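Local atomic coordinates of DUF2442 domain-containing protein (Rhodospirillum rubrum ATCC 11170, PDB entry 3K8R), a protein that is of unknown function, a small alpha+beta protein of the DUF2442 family whose crystal assembly contains two copies of the chain. Residues 71-74 with 79-82; 30-35 with 52-57. All blocks are in the same frame, centred on the assembly; numbering follows the deposited sequence.

Interaction 1 (71-74 with 79-82); sequences EILG and LHWE
Glu71 and His80 face each other as an antiparallel hydrogen-bonded pair: His80 N donates to Glu71 O at 2.7 Å, and Glu71 N returns a bond of 2.8 Å to His80 O. The His80 side chain rises from the same side of the sheet as that of Glu71. Its CB rests against Leu73 CD1, and the same methyl then lies over one face of the imidazole, a CH-pi contact of 3.7 Å from Leu73 CD1 to the ring centroid. With CG anti to the backbone N (chi1 175°), the ring is carried out alongside the Glu71 chain, and Glu71 OE1 lies at the ring edge, in plane, 3.5 Å from His80 CD2. These strands, 71-73 and 78-81, form a beta hairpin, the first two strands of a three-stranded antiparallel sheet completed by 86-89. Farther out, ND1 of His80 is hydrogen-bonded to Asp87 OD1 on strand 86-89, while His80 NE2 makes a weak hydrogen bond of 3.1 Å to Glu82 OE1, two residues on. Glu71 OE1 and Glu82 OE1 are like-charged neighbours; a water lies 3.0 Å from Glu82 OE1 and 2.7 Å from Glu71 OE1, bridging the two carboxylates.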
ATOM      1  N   GLU A  71      -0.139 -16.977  -0.147  1.00 29.77           N
ATOM      2  CA  GLU A  71      -0.931 -17.281  -1.348  1.00 29.82           C
ATOM      3  C   GLU A  71      -2.073 -16.276  -1.484  1.00 30.32           C
ATOM      4  O   GLU A  71      -2.528 -15.712  -0.491  1.00 30.05           O
ATOM      5  CB  GLU A  71      -1.578 -18.663  -1.234  1.00 28.89           C
ATOM      6  CG  GLU A  71      -0.684 -19.850  -1.461  1.00 28.26           C
ATOM      7  CD  GLU A  71      -1.457 -21.159  -1.375  1.00 29.71           C
ATOM      8  OE1 GLU A  71      -1.947 -21.527  -0.281  1.00 28.12           O
ATOM      9  OE2 GLU A  71      -1.568 -21.835  -2.410  1.00 29.60           O
ATOM     10  N   ILE A  72      -2.547 -16.076  -2.710  1.00 31.16           N
ATOM     11  CA  ILE A  72      -3.666 -15.172  -2.971  1.00 31.46           C
ATOM     12  C   ILE A  72      -4.937 -16.006  -3.127  1.00 32.97           C
ATOM     13  O   ILE A  72      -4.968 -16.963  -3.896  1.00 32.16           O
ATOM     14  CB  ILE A  72      -3.439 -14.325  -4.246  1.00 30.32           C
ATOM     15  CG1 ILE A  72      -2.165 -13.486  -4.109  1.00 29.38           C
ATOM     16  CG2 ILE A  72      -4.628 -13.420  -4.509  1.00 26.71           C
ATOM     17  CD1 ILE A  72      -1.765 -12.751  -5.383  1.00 28.40           C
ATOM     18  N   LEU A  73      -5.965 -15.662  -2.359  1.00 35.28           N
ATOM     19  CA  LEU A  73      -7.269 -16.325  -2.460  1.00 37.36           C
ATOM     20  C   LEU A  73      -8.362 -15.252  -2.485  1.00 38.27           C
ATOM     21  O   LEU A  73      -8.118 -14.101  -2.151  1.00 39.89           O
ATOM     22  CB  LEU A  73      -7.479 -17.365  -1.341  1.00 38.00           C
ATOM     23  CG  LEU A  73      -6.712 -18.707  -1.443  1.00 39.19           C
ATOM     24  CD1 LEU A  73      -6.972 -19.547  -0.202  1.00 37.04           C
ATOM     25  CD2 LEU A  73      -7.044 -19.531  -2.711  1.00 37.12           C
ATOM     26  N   GLY A  74      -9.566 -15.630  -2.891  1.00 39.10           N
ATOM     27  CA  GLY A  74     -10.657 -14.668  -3.090  1.00 39.76           C
ATOM     28  C   GLY A  74     -10.452 -14.231  -4.528  1.00 40.72           C
ATOM     29  O   GLY A  74      -9.424 -14.593  -5.124  1.00 41.97           O
ATOM     30  N   LEU A  79      -5.135 -12.708   1.457  1.00 31.12           N
ATOM     31  CA  LEU A  79      -3.834 -13.342   1.535  1.00 31.70           C
ATOM     32  C   LEU A  79      -3.999 -14.535   2.476  1.00 32.88           C
ATOM     33  O   LEU A  79      -4.552 -14.398   3.576  1.00 34.03           O
ATOM     34  CB  LEU A  79      -2.791 -12.354   2.043  1.00 32.40           C
ATOM     35  CG  LEU A  79      -2.615 -11.136   1.126  1.00 30.24           C
ATOM     36  CD1 LEU A  79      -1.640 -10.128   1.723  1.00 24.42           C
ATOM     37  CD2 LEU A  79      -2.174 -11.598  -0.265  1.00 26.97           C
ATOM     38  N   HIS A  80      -3.526 -15.700   2.036  1.00 32.47           N
ATOM     39  CA  HIS A  80      -3.719 -16.954   2.753  1.00 31.59           C
ATOM     40  C   HIS A  80      -2.403 -17.671   3.035  1.00 31.55           C
ATOM     41  O   HIS A  80      -1.479 -17.642   2.220  1.00 31.67           O
ATOM     42  CB  HIS A  80      -4.651 -17.845   1.897  1.00 32.50           C
ATOM     43  CG  HIS A  80      -4.867 -19.241   2.424  1.00 33.48           C
ATOM     44  ND1 HIS A  80      -5.739 -19.530   3.457  1.00 31.18           N
ATOM     45  CD2 HIS A  80      -4.371 -20.433   2.011  1.00 32.17           C
ATOM     46  CE1 HIS A  80      -5.738 -20.832   3.683  1.00 30.50           C
ATOM     47  NE2 HIS A  80      -4.917 -21.404   2.820  1.00 32.35           N
ATOM     48  N   TRP A  81      -2.333 -18.282   4.220  1.00 31.49           N
ATOM     49  CA  TRP A  81      -1.229 -19.155   4.636  1.00 30.72           C
ATOM     50  C   TRP A  81      -1.885 -20.476   5.052  1.00 29.82           C
ATOM     51  O   TRP A  81      -2.556 -20.547   6.081  1.00 29.36           O
ATOM     52  CB  TRP A  81      -0.421 -18.559   5.788  1.00 31.60           C
ATOM     53  CG  TRP A  81       0.478 -17.397   5.402  1.00 31.32           C
ATOM     54  CD1 TRP A  81       1.833 -17.434   5.179  1.00 28.46           C
ATOM     55  CD2 TRP A  81       0.081 -16.039   5.208  1.00 31.77           C
ATOM     56  NE1 TRP A  81       2.296 -16.184   4.868  1.00 28.49           N
ATOM     57  CE2 TRP A  81       1.241 -15.307   4.876  1.00 32.70           C
ATOM     58  CE3 TRP A  81      -1.144 -15.368   5.280  1.00 32.26           C
ATOM     59  CZ2 TRP A  81       1.206 -13.938   4.618  1.00 32.65           C
ATOM     60  CZ3 TRP A  81      -1.176 -14.007   5.029  1.00 32.46           C
ATOM     61  CH2 TRP A  81      -0.012 -13.306   4.705  1.00 33.57           C
ATOM     62  N   GLU A  82      -1.699 -21.503   4.224  1.00 29.13           N
ATOM     63  CA  GLU A  82      -2.329 -22.808   4.398  1.00 27.49           C
ATOM     64  C   GLU A  82      -1.981 -23.480   5.725  1.00 26.42           C
ATOM     65  O   GLU A  82      -2.837 -23.594   6.604  1.00 25.11           O
ATOM     66  CB  GLU A  82      -1.932 -23.721   3.230  1.00 28.37           C
ATOM     67  CG  GLU A  82      -2.724 -25.021   3.132  1.00 29.86           C
ATOM     68  CD  GLU A  82      -4.113 -24.784   2.599  1.00 33.97           C
ATOM     69  OE1 GLU A  82      -4.223 -24.120   1.539  1.00 38.28           O
ATOM     70  OE2 GLU A  82      -5.085 -25.261   3.227  1.00 32.66           O
TER
HETATM   71  O   HOH W   1      -3.276 -23.623  -1.213  1.00 17.80           O

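Interaction 2 (30-35 with 52-57); sequences ARYDRS and PPRLAQ. With EDO (1,2-ethanediol), chain C.
Tyr32 and Pro53 mark the nearest approach of the two backbones, their CA atoms 8.6 Å apart, so that strand 30-33 and the short 3-10 turn 53-55 meet through side chains alone. Strand 27-33 is an outermost strand of the three-stranded antiparallel meander 27-33, 38-43, 48-51, and the turn follows directly on its third strand; the contact therefore ties the first strand to the chain leaving the last. Within the turn, Ala56 N donates to Pro53 O at 2.9 Å. The phenol of Tyr32 swings toward the turn because CG stands anti to the backbone N (chi1 -180°). Its CE1 then packs on CG of the proline ring at 3.8 Å, the two side chains crossing at about a right angle. Leu67 of helix 64-67 and Val39 of strand 38-43 touch both residues and help to bury them. At the end of the ring the hydroxyl accepts a long hydrogen bond, 3.3 Å from Arg54 NH1 to Tyr32 OH, bent to 141° at the hydrogen. The guanidinium stands nearly perpendicular to the phenol, their planes 86° apart, and the oxygen is tilted out of the guanidinium plane. This bond is secondary for Arg54, whose NH2 makes a salt bridge with Asp64 OD1 and also donates to Ala62 O. A leucine in place of Tyr32 would probably leave Arg54 NH1 without its hydroxyl acceptor and open a gap beside the proline ring. Arg31, one residue earlier on the strand, sends its extended chain to 1,2-ethanediol, probably from the crystallisation liquor, where Arg31 NH1 donates to O2 of the diol in a nearly straight bond of 2.8 Å.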
ATOM      1  N   ALA A  30       1.878 -11.919  -4.621  1.00 31.25           N
ATOM      2  CA  ALA A  30       2.253 -11.682  -3.215  1.00 29.68           C
ATOM      3  C   ALA A  30       3.491 -12.495  -2.826  1.00 29.30           C
ATOM      4  O   ALA A  30       3.597 -13.668  -3.160  1.00 28.15           O
ATOM      5  CB  ALA A  30       1.110 -12.047  -2.314  1.00 29.13           C
ATOM      6  N   ARG A  31       4.427 -11.882  -2.111  1.00 29.86           N
ATOM      7  CA  ARG A  31       5.626 -12.603  -1.682  1.00 29.32           C
ATOM      8  C   ARG A  31       6.244 -12.014  -0.424  1.00 29.91           C
ATOM      9  O   ARG A  31       6.038 -10.839  -0.106  1.00 30.34           O
ATOM     10  CB  ARG A  31       6.673 -12.591  -2.795  1.00 28.84           C
ATOM     11  CG  ARG A  31       7.344 -11.251  -3.029  1.00 28.98           C
ATOM     12  CD  ARG A  31       8.303 -11.305  -4.207  1.00 29.85           C
ATOM     13  NE  ARG A  31       9.149 -10.107  -4.312  1.00 29.62           N
ATOM     14  CZ  ARG A  31       8.782  -8.948  -4.855  1.00 31.62           C
ATOM     15  NH1 ARG A  31       7.553  -8.775  -5.334  1.00 36.31           N
ATOM     16  NH2 ARG A  31       9.645  -7.938  -4.902  1.00 32.29           N
ATOM     17  N   TYR A  32       6.994 -12.833   0.297  1.00 29.68           N
ATOM     18  CA  TYR A  32       7.697 -12.336   1.456  1.00 30.10           C
ATOM     19  C   TYR A  32       9.116 -11.997   1.012  1.00 30.81           C
ATOM     20  O   TYR A  32       9.777 -12.783   0.337  1.00 31.30           O
ATOM     21  CB  TYR A  32       7.716 -13.355   2.584  1.00 30.48           C
ATOM     22  CG  TYR A  32       8.437 -12.869   3.829  1.00 28.97           C
ATOM     23  CD1 TYR A  32       7.880 -11.889   4.646  1.00 29.43           C
ATOM     24  CD2 TYR A  32       9.664 -13.400   4.196  1.00 27.98           C
ATOM     25  CE1 TYR A  32       8.539 -11.448   5.778  1.00 26.52           C
ATOM     26  CE2 TYR A  32      10.321 -12.969   5.328  1.00 29.53           C
ATOM     27  CZ  TYR A  32       9.753 -11.997   6.113  1.00 24.91           C
ATOM     28  OH  TYR A  32      10.414 -11.580   7.238  1.00 28.82           O
ATOM     29  N   ASP A  33       9.558 -10.799   1.356  1.00 30.11           N
ATOM     30  CA  ASP A  33      10.888 -10.352   1.038  1.00 30.17           C
ATOM     31  C   ASP A  33      11.648 -10.449   2.361  1.00 31.75           C
ATOM     32  O   ASP A  33      11.353  -9.728   3.315  1.00 32.92           O
ATOM     33  CB  ASP A  33      10.826  -8.920   0.505  1.00 29.65           C
ATOM     34  CG  ASP A  33      12.176  -8.342   0.232  1.00 29.36           C
ATOM     35  OD1 ASP A  33      12.992  -8.992  -0.441  1.00 31.15           O
ATOM     36  OD2 ASP A  33      12.425  -7.213   0.684  1.00 34.86           O
ATOM     37  N   ARG A  34      12.602 -11.367   2.434  1.00 32.40           N
ATOM     38  CA  ARG A  34      13.384 -11.546   3.650  1.00 32.51           C
ATOM     39  C   ARG A  34      14.227 -10.323   3.952  1.00 32.96           C
ATOM     40  O   ARG A  34      14.358  -9.932   5.117  1.00 34.18           O
ATOM     41  CB  ARG A  34      14.306 -12.749   3.526  1.00 32.85           C
ATOM     42  CG  ARG A  34      13.568 -14.012   3.281  1.00 33.10           C
ATOM     43  CD  ARG A  34      14.419 -15.226   3.491  1.00 30.52           C
ATOM     44  NE  ARG A  34      13.563 -16.392   3.384  1.00 30.56           N
ATOM     45  CZ  ARG A  34      13.907 -17.628   3.701  1.00 33.78           C
ATOM     46  NH1 ARG A  34      15.125 -17.894   4.146  1.00 40.64           N
ATOM     47  NH2 ARG A  34      13.021 -18.606   3.567  1.00 36.13           N
ATOM     48  N   SER A  35      14.796  -9.732   2.902  1.00 32.75           N
ATOM     49  CA  SER A  35      15.646  -8.555   3.043  1.00 33.03           C
ATOM     50  C   SER A  35      14.976  -7.454   3.863  1.00 32.54           C
ATOM     51  O   SER A  35      15.542  -6.991   4.853  1.00 32.41           O
ATOM     52  CB  SER A  35      16.025  -8.006   1.672  1.00 34.01           C
ATOM     53  OG  SER A  35      16.865  -6.868   1.804  1.00 37.40           O
ATOM     54  N   PRO A  52       4.491  -5.148   6.934  1.00 31.86           N
ATOM     55  CA  PRO A  52       5.265  -6.085   7.742  1.00 31.98           C
ATOM     56  C   PRO A  52       4.295  -7.084   8.353  1.00 32.66           C
ATOM     57  O   PRO A  52       3.517  -6.708   9.224  1.00 33.17           O
ATOM     58  CB  PRO A  52       5.883  -5.203   8.819  1.00 31.27           C
ATOM     59  CG  PRO A  52       5.011  -4.021   8.885  1.00 31.81           C
ATOM     60  CD  PRO A  52       4.516  -3.792   7.502  1.00 31.96           C
ATOM     61  N   PRO A  53       4.346  -8.349   7.909  1.00 33.31           N
ATOM     62  CA  PRO A  53       3.389  -9.371   8.327  1.00 33.65           C
ATOM     63  C   PRO A  53       3.357  -9.714   9.824  1.00 34.31           C
ATOM     64  O   PRO A  53       2.314 -10.167  10.307  1.00 35.45           O
ATOM     65  CB  PRO A  53       3.808 -10.591   7.508  1.00 33.45           C
ATOM     66  CG  PRO A  53       5.267 -10.420   7.342  1.00 34.65           C
ATOM     67  CD  PRO A  53       5.510  -8.944   7.228  1.00 34.05           C
ATOM     68  N   ARG A  54       4.452  -9.507  10.559  1.00 34.28           N
ATOM     69  CA  ARG A  54       4.448  -9.813  12.005  1.00 33.64           C
ATOM     70  C   ARG A  54       3.604  -8.847  12.829  1.00 32.27           C
ATOM     71  O   ARG A  54       3.454  -9.052  14.025  1.00 33.44           O
ATOM     72  CB  ARG A  54       5.863  -9.939  12.574  1.00 34.05           C
ATOM     73  CG  ARG A  54       6.587 -11.142  12.008  1.00 36.25           C
ATOM     74  CD  ARG A  54       7.931 -11.397  12.643  1.00 39.17           C
ATOM     75  NE  ARG A  54       8.525 -12.617  12.092  1.00 39.06           N
ATOM     76  CZ  ARG A  54       9.362 -12.674  11.061  1.00 39.31           C
ATOM     77  NH1 ARG A  54       9.753 -11.573  10.443  1.00 40.68           N
ATOM     78  NH2 ARG A  54       9.820 -13.848  10.647  1.00 41.43           N
ATOM     79  N   LEU A  55       3.070  -7.802  12.198  1.00 30.94           N
ATOM     80  CA  LEU A  55       2.125  -6.896  12.848  1.00 30.83           C
ATOM     81  C   LEU A  55       0.688  -7.410  12.669  1.00 30.51           C
ATOM     82  O   LEU A  55      -0.238  -6.874  13.277  1.00 29.48           O
ATOM     83  CB  LEU A  55       2.214  -5.476  12.274  1.00 31.15           C
ATOM     84  CG  LEU A  55       3.491  -4.653  12.501  1.00 31.22           C
ATOM     85  CD1 LEU A  55       3.304  -3.250  11.923  1.00 28.60           C
ATOM     86  CD2 LEU A  55       3.857  -4.576  13.978  1.00 25.18           C
ATOM     87  N   ALA A  56       0.518  -8.448  11.838  1.00 30.39           N
ATOM     88  CA  ALA A  56      -0.797  -9.011  11.515  1.00 29.54           C
ATOM     89  C   ALA A  56      -1.169 -10.135  12.445  1.00 30.04           C
ATOM     90  O   ALA A  56      -0.327 -10.945  12.839  1.00 30.17           O
ATOM     91  CB  ALA A  56      -0.831  -9.518  10.082  1.00 29.05           C
ATOM     92  N   GLN A  57      -2.457 -10.194  12.768  1.00 30.58           N
ATOM     93  CA  GLN A  57      -2.980 -11.206  13.665  1.00 30.26           C
ATOM     94  C   GLN A  57      -2.857 -12.604  13.081  1.00 30.54           C
ATOM     95  O   GLN A  57      -3.416 -12.918  12.011  1.00 30.36           O
ATOM     96  CB  GLN A  57      -4.444 -10.931  13.988  1.00 30.92           C
ATOM     97  CG  GLN A  57      -5.033 -11.966  14.927  1.00 31.27           C
ATOM     98  CD  GLN A  57      -6.444 -11.668  15.308  1.00 30.10           C
ATOM     99  OE1 GLN A  57      -7.175 -10.992  14.585  1.00 29.21           O
ATOM    100  NE2 GLN A  57      -6.849 -12.184  16.452  1.00 31.70           N
TER
HETATM  101  C1  EDO C 124       8.106  -4.375  -6.144  1.00 55.29           C
HETATM  102  O1  EDO C 124       9.448  -4.108  -5.714  1.00 57.04           O
HETATM  103  C2  EDO C 124       8.124  -5.451  -7.229  1.00 56.78           C
HETATM  104  O2  EDO C 124       7.170  -6.469  -6.905  1.00 55.67           O

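Overall arrangement
Interaction 1 pairs two strands of one sheet, whereas interaction 2 joins an edge strand of the other sheet to the loop that follows its last strand. Their centres are about 13 Å apart, yet they meet at Ala30: Ile72 CD1 lies 3.8 Å from Ala30 N, and Leu79 CD2 lies 3.9 Å from Ala30 CB. Thus the aliphatic face of the 71-74 and 79-82 hairpin rests on the first strand of the other sheet. Helix 64-67 gives a second connection, since Leu67, which packs against interaction 2, also accepts a bond at its carbonyl O from Trp81 NE1 of interaction 1. The ethanediol is hydrogen-bonded to Arg31 of interaction 2 and to Asp42 of the adjoining strand 38-43, and marks no known functional site.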